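Long-range contacts in putative ABC transporter subunit, substrate-binding component (Rhodopseudomonas palustris, PDB 4EVS), which binds 4-hydroxybenzoate and probably delivers this and related aromatic acids to an ABC importer as its solute-binding component: residues Met99-Ala104 against Ile116-Phe121; Gly22-Met27 against Thr282-Ala287; Leu227-Asp232 against Ile247-Thr252; Gln338-Arg343 against Lys361-Trp366. One frame throughout, in Å; residues are numbered along the deposited sequence.

Interaction 1. Residues Met99-Ala104 against Ile116-Phe121; sequences MVVLNA and IVRTSF. With PHB (p-hydroxybenzoic acid), chain I.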
loop_
_atom_site.group_PDB
_atom_site.type_symbol
_atom_site.label_atom_id
_atom_site.label_comp_id
_atom_site.label_asym_id
_atom_site.label_seq_id
_atom_site.Cartn_x
_atom_site.Cartn_y
_atom_site.Cartn_z
HETATM N N MSE A 99 -3.968 15.411 5.390
HETATM C CA MSE A 99 -3.335 14.500 4.443
HETATM C C MSE A 99 -4.025 13.142 4.475
HETATM O O MSE A 99 -4.116 12.508 5.539
HETATM C CB MSE A 99 -1.848 14.339 4.744
HETATM C CG MSE A 99 -1.140 13.352 3.814
HETATM SE SE MSE A 99 0.797 13.311 3.950
HETATM C CE MSE A 99 0.985 12.650 5.726
ATOM N N VAL A 100 -4.503 12.685 3.330
ATOM C CA VAL A 100 -5.044 11.352 3.198
ATOM C C VAL A 100 -3.961 10.513 2.530
ATOM O O VAL A 100 -3.662 10.696 1.340
ATOM C CB VAL A 100 -6.339 11.323 2.366
ATOM C CG1 VAL A 100 -6.944 9.957 2.331
ATOM C CG2 VAL A 100 -7.335 12.300 2.926
ATOM N N VAL A 101 -3.344 9.609 3.285
ATOM C CA VAL A 101 -2.239 8.784 2.810
ATOM C C VAL A 101 -2.779 7.594 2.019
ATOM O O VAL A 101 -3.598 6.817 2.526
ATOM C CB VAL A 101 -1.344 8.331 3.974
ATOM C CG1 VAL A 101 -0.336 7.315 3.489
ATOM C CG2 VAL A 101 -0.654 9.526 4.657
ATOM N N LEU A 102 -2.350 7.492 0.767
ATOM C CA LEU A 102 -2.845 6.473 -0.167
ATOM C C LEU A 102 -1.877 5.340 -0.441
ATOM O O LEU A 102 -2.163 4.457 -1.247
ATOM C CB LEU A 102 -3.255 7.135 -1.485
ATOM C CG LEU A 102 -4.176 8.390 -1.439
ATOM C CD1 LEU A 102 -4.456 8.975 -2.842
ATOM C CD2 LEU A 102 -5.449 8.145 -0.635
ATOM N N ASN A 103 -0.720 5.371 0.199
ATOM C CA ASN A 103 0.166 4.208 0.163
ATOM C C ASN A 103 1.071 4.086 1.385
ATOM O O ASN A 103 0.969 3.114 2.130
ATOM C CB ASN A 103 0.982 4.123 -1.100
ATOM C CG ASN A 103 1.650 2.755 -1.214
ATOM O OD1 ASN A 103 0.978 1.767 -1.527
ATOM N ND2 ASN A 103 2.948 2.691 -0.931
ATOM N N ALA A 104 1.972 5.055 1.580
ATOM C CA ALA A 104 3.037 5.011 2.583
ATOM C C ALA A 104 2.555 4.262 3.841
ATOM O O ALA A 104 1.611 4.684 4.483
ATOM C CB ALA A 104 3.482 6.402 2.951
ATOM N N ILE A 116 -3.970 13.429 9.776
ATOM C CA ILE A 116 -3.694 12.351 8.822
ATOM C C ILE A 116 -4.737 11.261 8.954
ATOM O O ILE A 116 -5.060 10.837 10.073
ATOM C CB ILE A 116 -2.299 11.733 9.019
ATOM C CG1 ILE A 116 -1.182 12.761 8.825
ATOM C CG2 ILE A 116 -2.117 10.466 8.121
ATOM C CD1 ILE A 116 0.212 12.303 9.260
ATOM N N VAL A 117 -5.223 10.761 7.819
ATOM C CA VAL A 117 -5.999 9.519 7.781
ATOM C C VAL A 117 -5.389 8.678 6.644
ATOM O O VAL A 117 -4.956 9.227 5.628
ATOM C CB VAL A 117 -7.515 9.749 7.610
ATOM C CG1 VAL A 117 -7.839 10.525 6.315
ATOM C CG2 VAL A 117 -8.257 8.459 7.731
ATOM N N ARG A 118 -5.279 7.360 6.840
ATOM C CA ARG A 118 -4.651 6.479 5.873
ATOM C C ARG A 118 -5.633 5.421 5.357
ATOM O O ARG A 118 -6.248 4.701 6.156
ATOM C CB ARG A 118 -3.436 5.822 6.494
ATOM C CG ARG A 118 -2.794 4.762 5.617
ATOM C CD ARG A 118 -1.328 4.510 5.969
ATOM N NE ARG A 118 -1.132 4.266 7.397
ATOM C CZ ARG A 118 0.061 4.284 7.979
ATOM N NH1 ARG A 118 1.174 4.525 7.283
ATOM N NH2 ARG A 118 0.150 4.115 9.269
ATOM N N THR A 119 -5.807 5.383 4.029
ATOM C CA THR A 119 -6.697 4.430 3.357
ATOM C C THR A 119 -5.950 3.280 2.633
ATOM O O THR A 119 -6.555 2.522 1.876
ATOM C CB THR A 119 -7.635 5.135 2.399
ATOM O OG1 THR A 119 -6.853 5.829 1.429
ATOM C CG2 THR A 119 -8.560 6.111 3.176
ATOM N N SER A 120 -4.646 3.154 2.864
ATOM C CA SER A 120 -3.853 2.107 2.208
ATOM C C SER A 120 -3.757 0.866 3.125
ATOM O O SER A 120 -4.702 0.071 3.161
ATOM C CB SER A 120 -2.489 2.681 1.780
ATOM O OG SER A 120 -1.744 3.172 2.886
ATOM N N PHE A 121 -2.697 0.782 3.931
ATOM C CA PHE A 121 -2.355 -0.402 4.716
ATOM C C PHE A 121 -1.135 -0.065 5.541
ATOM O O PHE A 121 -0.502 0.981 5.308
ATOM C CB PHE A 121 -2.040 -1.597 3.822
ATOM C CG PHE A 121 -0.935 -1.343 2.828
ATOM C CD1 PHE A 121 -1.226 -0.720 1.629
ATOM C CD2 PHE A 121 0.366 -1.804 3.057
ATOM C CE1 PHE A 121 -0.243 -0.444 0.703
ATOM C CE2 PHE A 121 1.373 -1.552 2.136
ATOM C CZ PHE A 121 1.055 -0.896 0.942
HETATM C "C1'" PHB I . 6.464 2.846 1.686
HETATM O "O1'" PHB I . 7.509 3.500 1.404
HETATM O "O2'" PHB I . 5.834 2.984 2.783
HETATM C C1 PHB I . 6.016 1.806 0.713
HETATM C C2 PHB I . 6.313 1.913 -0.621
HETATM C C3 PHB I . 5.922 0.915 -1.497
HETATM C C4 PHB I . 5.153 -0.166 -1.069
HETATM C C5 PHB I . 4.796 -0.239 0.275
HETATM C C6 PHB I . 5.244 0.742 1.148
HETATM O O4 PHB I . 4.774 -1.120 -1.965
#

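Interaction 2. Residues Gly22-Met27 against Thr282-Ala287; sequences GQNFKM and TMTSVA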
loop_
_atom_site.group_PDB
_atom_site.type_symbol
_atom_site.label_atom_id
_atom_site.label_comp_id
_atom_site.label_asym_id
_atom_site.label_seq_id
_atom_site.Cartn_x
_atom_site.Cartn_y
_atom_site.Cartn_z
ATOM N N GLY A 22 1.651 5.994 -9.156
ATOM C CA GLY A 22 1.012 7.287 -9.061
ATOM C C GLY A 22 -0.032 7.429 -10.095
ATOM O O GLY A 22 -1.036 8.050 -9.830
ATOM N N GLN A 23 0.187 6.859 -11.263
ATOM C CA GLN A 23 -0.861 6.849 -12.252
ATOM C C GLN A 23 -2.093 6.124 -11.735
ATOM O O GLN A 23 -3.225 6.526 -11.996
ATOM C CB GLN A 23 -0.423 6.251 -13.562
ATOM C CG GLN A 23 0.552 7.116 -14.334
ATOM C CD GLN A 23 0.026 8.482 -14.716
ATOM O OE1 GLN A 23 -1.174 8.658 -15.022
ATOM N NE2 GLN A 23 0.923 9.472 -14.692
ATOM N N ASN A 24 -1.880 5.115 -10.903
ATOM C CA ASN A 24 -3.022 4.421 -10.293
ATOM C C ASN A 24 -3.780 5.324 -9.308
ATOM O O ASN A 24 -4.966 5.119 -9.093
ATOM C CB ASN A 24 -2.584 3.127 -9.625
ATOM C CG ASN A 24 -2.844 1.881 -10.487
ATOM O OD1 ASN A 24 -3.858 1.241 -10.326
ATOM N ND2 ASN A 24 -1.925 1.564 -11.429
ATOM N N PHE A 25 -3.099 6.256 -8.642
ATOM C CA PHE A 25 -3.826 7.206 -7.796
ATOM C C PHE A 25 -4.831 7.939 -8.654
ATOM O O PHE A 25 -5.992 8.080 -8.288
ATOM C CB PHE A 25 -2.890 8.243 -7.155
ATOM C CG PHE A 25 -1.984 7.754 -6.039
ATOM C CD1 PHE A 25 -2.187 6.579 -5.323
ATOM C CD2 PHE A 25 -0.892 8.548 -5.671
ATOM C CE1 PHE A 25 -1.341 6.248 -4.281
ATOM C CE2 PHE A 25 -0.056 8.221 -4.633
ATOM C CZ PHE A 25 -0.252 7.061 -3.960
ATOM N N LYS A 26 -4.367 8.452 -9.783
ATOM C CA LYS A 26 -5.235 9.157 -10.706
ATOM C C LYS A 26 -6.356 8.243 -11.216
ATOM O O LYS A 26 -7.495 8.660 -11.316
ATOM C CB LYS A 26 -4.423 9.745 -11.862
ATOM C CG LYS A 26 -5.248 10.558 -12.828
ATOM C CD LYS A 26 -4.404 11.134 -13.945
ATOM C CE LYS A 26 -3.589 12.289 -13.507
ATOM N NZ LYS A 26 -2.977 13.035 -14.699
HETATM N N MSE A 27 -6.024 7.004 -11.537
HETATM C CA MSE A 27 -7.029 6.035 -12.045
HETATM C C MSE A 27 -8.150 5.858 -11.021
HETATM O O MSE A 27 -9.332 5.808 -11.381
HETATM C CB MSE A 27 -6.376 4.686 -12.379
HETATM C CG MSE A 27 -5.481 4.704 -13.606
HETATM SE SE MSE A 27 -4.324 3.231 -13.784
HETATM C CE MSE A 27 -5.265 1.827 -12.964
ATOM N N THR A 282 -3.682 -1.653 -9.828
ATOM C CA THR A 282 -3.227 -2.338 -8.628
ATOM C C THR A 282 -3.578 -1.538 -7.368
ATOM O O THR A 282 -4.441 -0.648 -7.374
ATOM C CB THR A 282 -1.727 -2.679 -8.760
ATOM O OG1 THR A 282 -1.324 -3.590 -7.719
ATOM C CG2 THR A 282 -0.874 -1.409 -8.760
HETATM N N MSE A 283 -2.949 -1.892 -6.261
HETATM C CA MSE A 283 -3.482 -1.519 -4.949
HETATM C C MSE A 283 -3.629 -0.033 -4.702
HETATM O O MSE A 283 -4.536 0.393 -3.977
HETATM C CB MSE A 283 -2.676 -2.163 -3.824
HETATM C CG MSE A 283 -1.375 -1.473 -3.472
HETATM SE SE MSE A 283 -0.023 -1.438 -4.930
HETATM C CE MSE A 283 1.479 -0.792 -3.849
ATOM N N THR A 284 -2.777 0.790 -5.327
ATOM C CA THR A 284 -2.864 2.226 -5.024
ATOM C C THR A 284 -4.147 2.840 -5.589
ATOM O O THR A 284 -4.605 3.891 -5.106
ATOM C CB THR A 284 -1.620 2.994 -5.477
ATOM O OG1 THR A 284 -1.402 2.739 -6.856
ATOM C CG2 THR A 284 -0.373 2.612 -4.706
ATOM N N SER A 285 -4.758 2.211 -6.604
ATOM C CA SER A 285 -6.001 2.709 -7.125
ATOM C C SER A 285 -7.150 2.562 -6.127
ATOM O O SER A 285 -7.972 3.488 -5.994
ATOM C CB SER A 285 -6.372 2.023 -8.432
ATOM O OG SER A 285 -6.754 0.687 -8.297
ATOM N N VAL A 286 -7.239 1.442 -5.403
ATOM C CA VAL A 286 -8.311 1.287 -4.409
ATOM C C VAL A 286 -8.097 2.216 -3.199
ATOM O O VAL A 286 -9.056 2.801 -2.674
ATOM C CB VAL A 286 -8.565 -0.189 -3.965
ATOM C CG1 VAL A 286 -7.542 -0.692 -2.944
ATOM C CG2 VAL A 286 -9.962 -0.294 -3.341
ATOM N N ALA A 287 -6.848 2.448 -2.828
ATOM C CA ALA A 287 -6.580 3.393 -1.720
ATOM C C ALA A 287 -7.060 4.768 -2.126
ATOM O O ALA A 287 -7.626 5.488 -1.297
ATOM C CB ALA A 287 -5.106 3.406 -1.347
#

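Interaction 3. Residues Leu227-Asp232 against Ile247-Thr252; sequences LMSTGD and IGILST. With PHB (p-hydroxybenzoic acid), chain I.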
loop_
_atom_site.group_PDB
_atom_site.type_symbol
_atom_site.label_atom_id
_atom_site.label_comp_id
_atom_site.label_asym_id
_atom_site.label_seq_id
_atom_site.Cartn_x
_atom_site.Cartn_y
_atom_site.Cartn_z
ATOM N N LEU A 227 8.584 -18.782 -1.091
ATOM C CA LEU A 227 8.490 -17.353 -0.876
ATOM C C LEU A 227 7.175 -16.933 -0.277
ATOM O O LEU A 227 6.098 -17.238 -0.818
ATOM C CB LEU A 227 8.683 -16.613 -2.203
ATOM C CG LEU A 227 8.795 -15.072 -2.171
ATOM C CD1 LEU A 227 9.981 -14.629 -1.303
ATOM C CD2 LEU A 227 8.916 -14.547 -3.584
HETATM N N MSE A 228 7.276 -16.201 0.829
HETATM C CA MSE A 228 6.184 -15.464 1.447
HETATM C C MSE A 228 6.556 -13.981 1.346
HETATM O O MSE A 228 7.714 -13.571 1.516
HETATM C CB MSE A 228 6.017 -15.866 2.931
HETATM C CG MSE A 228 4.954 -15.045 3.709
HETATM SE SE MSE A 228 3.130 -15.283 3.020
HETATM C CE MSE A 228 3.119 -17.104 3.612
ATOM N N SER A 229 5.569 -13.165 1.079
ATOM C CA SER A 229 5.798 -11.754 0.945
ATOM C C SER A 229 4.557 -11.028 1.349
ATOM O O SER A 229 3.498 -11.636 1.481
ATOM C CB SER A 229 6.096 -11.442 -0.517
ATOM O OG SER A 229 5.024 -11.763 -1.413
ATOM N N THR A 230 4.664 -9.713 1.503
ATOM C CA THR A 230 3.462 -8.920 1.407
ATOM C C THR A 230 3.132 -8.701 -0.092
ATOM O O THR A 230 3.975 -8.904 -0.968
ATOM C CB THR A 230 3.639 -7.607 2.151
ATOM O OG1 THR A 230 4.773 -6.905 1.623
ATOM C CG2 THR A 230 3.862 -7.901 3.642
ATOM N N GLY A 231 1.908 -8.275 -0.365
ATOM C CA GLY A 231 1.435 -8.152 -1.749
ATOM C C GLY A 231 2.149 -7.093 -2.559
ATOM O O GLY A 231 2.056 -7.068 -3.782
ATOM N N ASP A 232 2.928 -6.238 -1.886
ATOM C CA ASP A 232 3.861 -5.317 -2.545
ATOM C C ASP A 232 4.771 -5.996 -3.559
ATOM O O ASP A 232 5.184 -5.366 -4.555
ATOM C CB ASP A 232 4.712 -4.618 -1.469
ATOM C CG ASP A 232 3.856 -4.003 -0.416
ATOM O OD1 ASP A 232 3.341 -2.891 -0.635
ATOM O OD2 ASP A 232 3.617 -4.684 0.610
ATOM N N ILE A 247 4.123 -18.750 -10.352
ATOM C CA ILE A 247 3.001 -19.498 -9.867
ATOM C C ILE A 247 3.407 -20.145 -8.562
ATOM O O ILE A 247 4.462 -20.778 -8.448
ATOM C CB ILE A 247 2.474 -20.547 -10.902
ATOM C CG1 ILE A 247 1.816 -19.808 -12.074
ATOM C CG2 ILE A 247 1.508 -21.532 -10.208
ATOM C CD1 ILE A 247 1.469 -20.716 -13.322
ATOM N N GLY A 248 2.569 -19.975 -7.567
ATOM C CA GLY A 248 2.828 -20.548 -6.244
ATOM C C GLY A 248 3.401 -19.608 -5.189
ATOM O O GLY A 248 3.391 -19.918 -3.997
ATOM N N ILE A 249 3.858 -18.435 -5.604
ATOM C CA ILE A 249 4.334 -17.454 -4.652
ATOM C C ILE A 249 3.157 -17.012 -3.776
ATOM O O ILE A 249 2.090 -16.726 -4.281
ATOM C CB ILE A 249 4.955 -16.206 -5.341
ATOM C CG1 ILE A 249 6.283 -16.585 -6.003
ATOM C CG2 ILE A 249 5.160 -15.103 -4.314
ATOM C CD1 ILE A 249 6.849 -15.526 -6.954
ATOM N N LEU A 250 3.385 -16.991 -2.469
ATOM C CA LEU A 250 2.382 -16.655 -1.460
ATOM C C LEU A 250 2.580 -15.222 -1.008
ATOM O O LEU A 250 3.702 -14.754 -0.865
ATOM C CB LEU A 250 2.447 -17.579 -0.239
ATOM C CG LEU A 250 2.102 -19.046 -0.488
ATOM C CD1 LEU A 250 2.456 -19.869 0.736
ATOM C CD2 LEU A 250 0.621 -19.192 -0.810
ATOM N N SER A 251 1.489 -14.500 -0.837
ATOM C CA SER A 251 1.537 -13.121 -0.327
ATOM C C SER A 251 0.314 -12.811 0.517
ATOM O O SER A 251 -0.786 -13.337 0.284
ATOM C CB SER A 251 1.686 -12.115 -1.461
ATOM O OG SER A 251 0.536 -12.061 -2.310
ATOM N N THR A 252 0.507 -11.967 1.511
ATOM C CA THR A 252 -0.612 -11.413 2.229
ATOM C C THR A 252 -0.841 -9.936 1.829
ATOM O O THR A 252 0.108 -9.152 1.694
ATOM C CB THR A 252 -0.424 -11.539 3.743
ATOM O OG1 THR A 252 0.866 -11.000 4.124
ATOM C CG2 THR A 252 -0.558 -12.990 4.153
HETATM C "C1'" PHB I . 6.464 2.846 1.686
HETATM O "O1'" PHB I . 7.509 3.500 1.404
HETATM O "O2'" PHB I . 5.834 2.984 2.783
HETATM C C1 PHB I . 6.016 1.806 0.713
HETATM C C2 PHB I . 6.313 1.913 -0.621
HETATM C C3 PHB I . 5.922 0.915 -1.497
HETATM C C4 PHB I . 5.153 -0.166 -1.069
HETATM C C5 PHB I . 4.796 -0.239 0.275
HETATM C C6 PHB I . 5.244 0.742 1.148
HETATM O O4 PHB I . 4.774 -1.120 -1.965
#

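Interaction 4. Residues Gln338-Arg343 against Lys361-Trp366; sequences QSVYLR and KDQPDW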
loop_
_atom_site.group_PDB
_atom_site.type_symbol
_atom_site.label_atom_id
_atom_site.label_comp_id
_atom_site.label_asym_id
_atom_site.label_seq_id
_atom_site.Cartn_x
_atom_site.Cartn_y
_atom_site.Cartn_z
ATOM N N GLN A 338 -9.129 -3.475 8.094
ATOM C CA GLN A 338 -9.525 -4.168 6.894
ATOM C C GLN A 338 -9.150 -5.630 6.989
ATOM O O GLN A 338 -8.303 -6.017 7.813
ATOM C CB GLN A 338 -8.856 -3.522 5.683
ATOM C CG GLN A 338 -7.315 -3.577 5.708
ATOM C CD GLN A 338 -6.727 -2.629 4.659
ATOM O OE1 GLN A 338 -7.401 -2.315 3.652
ATOM N NE2 GLN A 338 -5.456 -2.184 4.866
ATOM N N SER A 339 -9.754 -6.447 6.139
ATOM C CA SER A 339 -9.267 -7.807 5.991
ATOM C C SER A 339 -7.879 -7.811 5.349
ATOM O O SER A 339 -7.537 -6.967 4.531
ATOM C CB SER A 339 -10.185 -8.643 5.118
ATOM O OG SER A 339 -11.477 -8.756 5.696
ATOM N N VAL A 340 -7.099 -8.811 5.718
ATOM C CA VAL A 340 -5.845 -9.153 5.054
ATOM C C VAL A 340 -6.055 -10.563 4.522
ATOM O O VAL A 340 -6.481 -11.458 5.258
ATOM C CB VAL A 340 -4.627 -9.092 6.023
ATOM C CG1 VAL A 340 -3.350 -9.722 5.358
ATOM C CG2 VAL A 340 -4.412 -7.610 6.543
ATOM N N TYR A 341 -5.807 -10.727 3.246
ATOM C CA TYR A 341 -6.031 -11.982 2.561
ATOM C C TYR A 341 -4.721 -12.678 2.318
ATOM O O TYR A 341 -3.717 -12.046 2.017
ATOM C CB TYR A 341 -6.708 -11.749 1.202
ATOM C CG TYR A 341 -8.027 -10.964 1.288
ATOM C CD1 TYR A 341 -9.255 -11.616 1.436
ATOM C CD2 TYR A 341 -8.041 -9.576 1.225
ATOM C CE1 TYR A 341 -10.454 -10.884 1.495
ATOM C CE2 TYR A 341 -9.239 -8.853 1.275
ATOM C CZ TYR A 341 -10.436 -9.501 1.430
ATOM O OH TYR A 341 -11.644 -8.819 1.486
ATOM N N LEU A 342 -4.729 -13.993 2.422
ATOM C CA LEU A 342 -3.651 -14.776 1.849
ATOM C C LEU A 342 -3.998 -15.041 0.390
ATOM O O LEU A 342 -5.139 -15.414 0.061
ATOM C CB LEU A 342 -3.550 -16.131 2.507
ATOM C CG LEU A 342 -2.476 -17.111 2.004
ATOM C CD1 LEU A 342 -1.058 -16.571 2.184
ATOM C CD2 LEU A 342 -2.622 -18.474 2.677
ATOM N N ARG A 343 -3.005 -14.876 -0.466
ATOM C CA ARG A 343 -3.127 -15.128 -1.876
ATOM C C ARG A 343 -1.985 -15.973 -2.374
ATOM O O ARG A 343 -0.885 -16.062 -1.774
ATOM C CB ARG A 343 -3.127 -13.836 -2.718
ATOM C CG ARG A 343 -4.038 -12.694 -2.212
ATOM C CD ARG A 343 -3.309 -11.744 -1.225
ATOM N NE ARG A 343 -2.146 -11.170 -1.902
ATOM C CZ ARG A 343 -2.205 -10.250 -2.840
ATOM N NH1 ARG A 343 -3.339 -9.582 -3.036
ATOM N NH2 ARG A 343 -1.102 -9.879 -3.454
ATOM N N LYS A 361 -9.964 -11.387 9.058
ATOM C CA LYS A 361 -10.850 -10.230 9.167
ATOM C C LYS A 361 -10.331 -9.200 10.150
ATOM O O LYS A 361 -9.666 -9.545 11.126
ATOM C CB LYS A 361 -12.233 -10.674 9.623
ATOM C CG LYS A 361 -12.917 -11.636 8.679
ATOM C CD LYS A 361 -13.727 -10.892 7.665
ATOM C CE LYS A 361 -14.984 -10.307 8.278
ATOM N NZ LYS A 361 -15.155 -8.889 7.875
ATOM N N ASP A 362 -10.702 -7.942 9.919
ATOM C CA ASP A 362 -10.651 -6.892 10.927
ATOM C C ASP A 362 -9.251 -6.700 11.512
ATOM O O ASP A 362 -9.072 -6.608 12.723
ATOM C CB ASP A 362 -11.671 -7.199 12.047
ATOM C CG ASP A 362 -13.105 -7.235 11.530
ATOM O OD1 ASP A 362 -13.475 -6.320 10.742
ATOM O OD2 ASP A 362 -13.848 -8.166 11.902
ATOM N N GLN A 363 -8.244 -6.712 10.657
ATOM C CA GLN A 363 -6.891 -6.452 11.094
ATOM C C GLN A 363 -6.686 -4.956 11.284
ATOM O O GLN A 363 -6.902 -4.186 10.352
ATOM C CB GLN A 363 -5.925 -6.942 10.038
ATOM C CG GLN A 363 -6.033 -8.457 9.733
ATOM C CD GLN A 363 -5.753 -9.341 10.924
ATOM O OE1 GLN A 363 -4.606 -9.452 11.347
ATOM N NE2 GLN A 363 -6.796 -9.953 11.495
ATOM N N PRO A 364 -6.246 -4.523 12.453
ATOM C CA PRO A 364 -5.894 -3.140 12.717
ATOM C C PRO A 364 -4.429 -2.914 12.359
ATOM O O PRO A 364 -3.756 -3.824 11.847
ATOM C CB PRO A 364 -6.122 -3.031 14.215
ATOM C CG PRO A 364 -5.607 -4.343 14.688
ATOM C CD PRO A 364 -6.051 -5.344 13.643
ATOM N N ASP A 365 -3.904 -1.746 12.715
ATOM C CA ASP A 365 -2.499 -1.488 12.604
ATOM C C ASP A 365 -1.783 -2.162 13.777
ATOM O O ASP A 365 -1.627 -1.544 14.816
ATOM C CB ASP A 365 -2.158 -0.016 12.522
ATOM C CG ASP A 365 -0.680 0.220 12.367
ATOM O OD1 ASP A 365 0.092 -0.767 12.190
ATOM O OD2 ASP A 365 -0.261 1.395 12.455
ATOM N N TRP A 366 -1.322 -3.400 13.593
ATOM C CA TRP A 366 -0.645 -4.153 14.676
ATOM C C TRP A 366 0.663 -3.477 15.168
ATOM O O TRP A 366 1.215 -3.806 16.237
ATOM C CB TRP A 366 -0.303 -5.570 14.208
ATOM C CG TRP A 366 -1.481 -6.437 13.953
ATOM C CD1 TRP A 366 -1.818 -7.044 12.768
ATOM C CD2 TRP A 366 -2.482 -6.807 14.887
ATOM N NE1 TRP A 366 -2.947 -7.778 12.926
ATOM C CE2 TRP A 366 -3.376 -7.664 14.218
ATOM C CE3 TRP A 366 -2.687 -6.541 16.257
ATOM C CZ2 TRP A 366 -4.508 -8.212 14.847
ATOM C CZ3 TRP A 366 -3.801 -7.086 16.876
ATOM C CH2 TRP A 366 -4.701 -7.912 16.159
HETATM O O HOH W 1 -12.633 -7.464 7.810
#

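Interaction 1. Residues Met99-Ala104 against Ile116-Phe121
Arg118 and Val101 lie side by side on one face of the sheet, the arginine CD 3.9 Å from Val101 CG1. Beyond CD the arginine chain bends at chi3 (51°) and brings NH1 to Ala104 O at 2.8 Å, the carbonyl oxygen lying in the guanidinium plane; Thr106 O takes NH1 as well, and NE goes to His335. The same face carries Met99, whose CE meets Ile116 CD1 at 3.6 Å, while Val100 and Val117 run alongside each other on the reverse. These parallel strands, 99-101 and the outermost 116-118, edge the sheet of the N-terminal lobe of a periplasmic binding protein, and their C-terminal loops reach the ligand. Ser120 OG donates to Asn103 O at 2.8 Å from above the carbonyl plane. The Asn103 amide stands 77° to the Phe121 ring, with OD1 3.4 Å from CE1, while ND2 is bonded to Tyr80 O and lies 3.5 Å from C2 of 4-hydroxybenzoate. Phe121 CZ comes within 3.9 Å of ligand C5.

Interaction 2. Residues Gly22-Met27 against Thr282-Ala287
Two helices of the periplasmic-binding-protein fold, 19-36 near the N terminus and 283-302 from far along the chain, pack here, the axes of their short segments 7.1 Å apart at closest and inclined at 40°. The meeting point is the start of helix 283-302, where Met283, a residue of the ligand pocket, is borne on the side away from helix 19-36. The CB of Asn24 is directed toward this helix start. Asn24 OD1 accepts the backbone N-H of Thr282 at 2.9 Å in a fairly straight bond (163°), although the donor sits above the amide plane. Asp280 O and Leu20 O both take ND2, so the amide is gripped at both ends and its rotation is fixed. Ser285 CB lies 3.2 Å from Asn24 OD1. Were Asn24 an alanine, the Thr282 N-H and the Asp280 and Leu20 carbonyls would probably lose this partner, and a gap would open beside Ser285. Ser285 CA approaches Asn24 O at 3.3 Å in a CA-H...O contact. Ser285 OG turns back to Thr282 O, which is thus held by two donors of one residue, OG and N-H. The Thr284 side chain crosses that of Asn24 at about a right angle; its OG1, between the backbone N and the carbonyl carbon (chi1 55°), faces helix 19-36 and bonds Phe21 O. Phe25 CE1 touches Thr284 CB at 3.5 Å, and Thr284 O lies at the phenylalanine ring edge, in its plane.

Interaction 3. Residues Leu227-Asp232 against Ile247-Thr252
Ser229 O is approached by two groups of the neighbouring strand: the N-H of Thr252 at 3.0 Å, in the carbonyl plane, and the CA of Ser251 at 3.1 Å in a CA-H...O contact. One step further on, Thr252 O accepts from Gly231 N at 2.9 Å, the donor standing above the carbonyl plane. These bonds join the parallel strands 226-230 and 250-253 of the C-terminal lobe, successive strands of a beta-alpha-beta unit connected through helix 239-242. On the face of Met228 and Leu250, Met228 folds at chi2 and chi3 (64° and 68°), which lays CE 3.9 Å from Leu250 CB. On the reverse, Ser229 OG lies 3.4 Å from Ser251 CB, and Ser251 OG itself is taken by Arg343. Leu227 CD2 runs alongside Ile249 to meet its CG2. After Thr230 the chain turns into a 3-10 segment that presents Asp232 to the ligand. Asp232 OD1 accepts the phenol hydroxyl O4 of 4-hydroxybenzoate at 2.6 Å and is also bonded to Tyr253 OH, while OD2 receives Thr230 OG1 at 2.7 Å on its anti lone pair. A leucine in place of Asp232 would probably leave the ligand hydroxyl, Tyr253 OH and Thr230 OG1 without this partner. With both oxygens engaged the carboxylate is held against turning, consistent with a site that recognises the para-hydroxyl of the bound benzoate by hydrogen bonding.

Interaction 4. Residues Gln338-Arg343 against Lys361-Trp366
Gln338 and Gln363 form an antiparallel hydrogen-bonded pair: Gln363 N gives to Gln338 O at 2.9 Å, and Gln338 N to Gln363 O at 3.3 Å. Beside them Val340 CG2 meets Gln363 CG at 3.7 Å, the two side chains crossing at about a right angle. A water bridges the segments, 2.7 Å from Ser339 OG and accepting from Lys361 NZ and Asp362 N. Gln338 and Gln363 pair far from the turn of the beta hairpin of strands 335-348 and 351-363, where the second strand turns a corner at Asp362. The Gln363 side chain bends at chi2 (-61°), bringing NE2 back to Lys361 O at 2.9 Å. Its OE1 accepts Trp366 NE1 at 2.8 Å, the oxygen lying in the indole plane, while Pro364 CD rests over one face of that ring. Further out, the Gln338 amide is held by Arg324 at OE1 and by Ser120 O and Gln125 at NE2. Asp365 OD1 caps Gly367 N at the start of helix 366-369 and also bonds Ser107 OG and Thr122 OG1.

In the fold
From the N terminus, helix 19-36 opens the longest loop, which interaction 2 closes by bringing helix 283-302 back from the second half of the chain against this N-terminal part; interactions 1 and 3 are both nested inside it. Interaction 1 closes a short loop between neighbouring strands of the N-terminal lobe; interaction 3 follows in series in the second sheet. Interaction 4, after interaction 2 has closed, joins the C-terminal hairpin. None of the loops cross. Thr119 OG1 bonded to Ala287 O links interactions 1 and 2, the loop after strand 116-118 meets strand 335-348 to link 1 and 4, and strand pairing at Ser251 and Arg343 links 3 and 4. Interactions 1 and 3 approach the ligand from the two lobes.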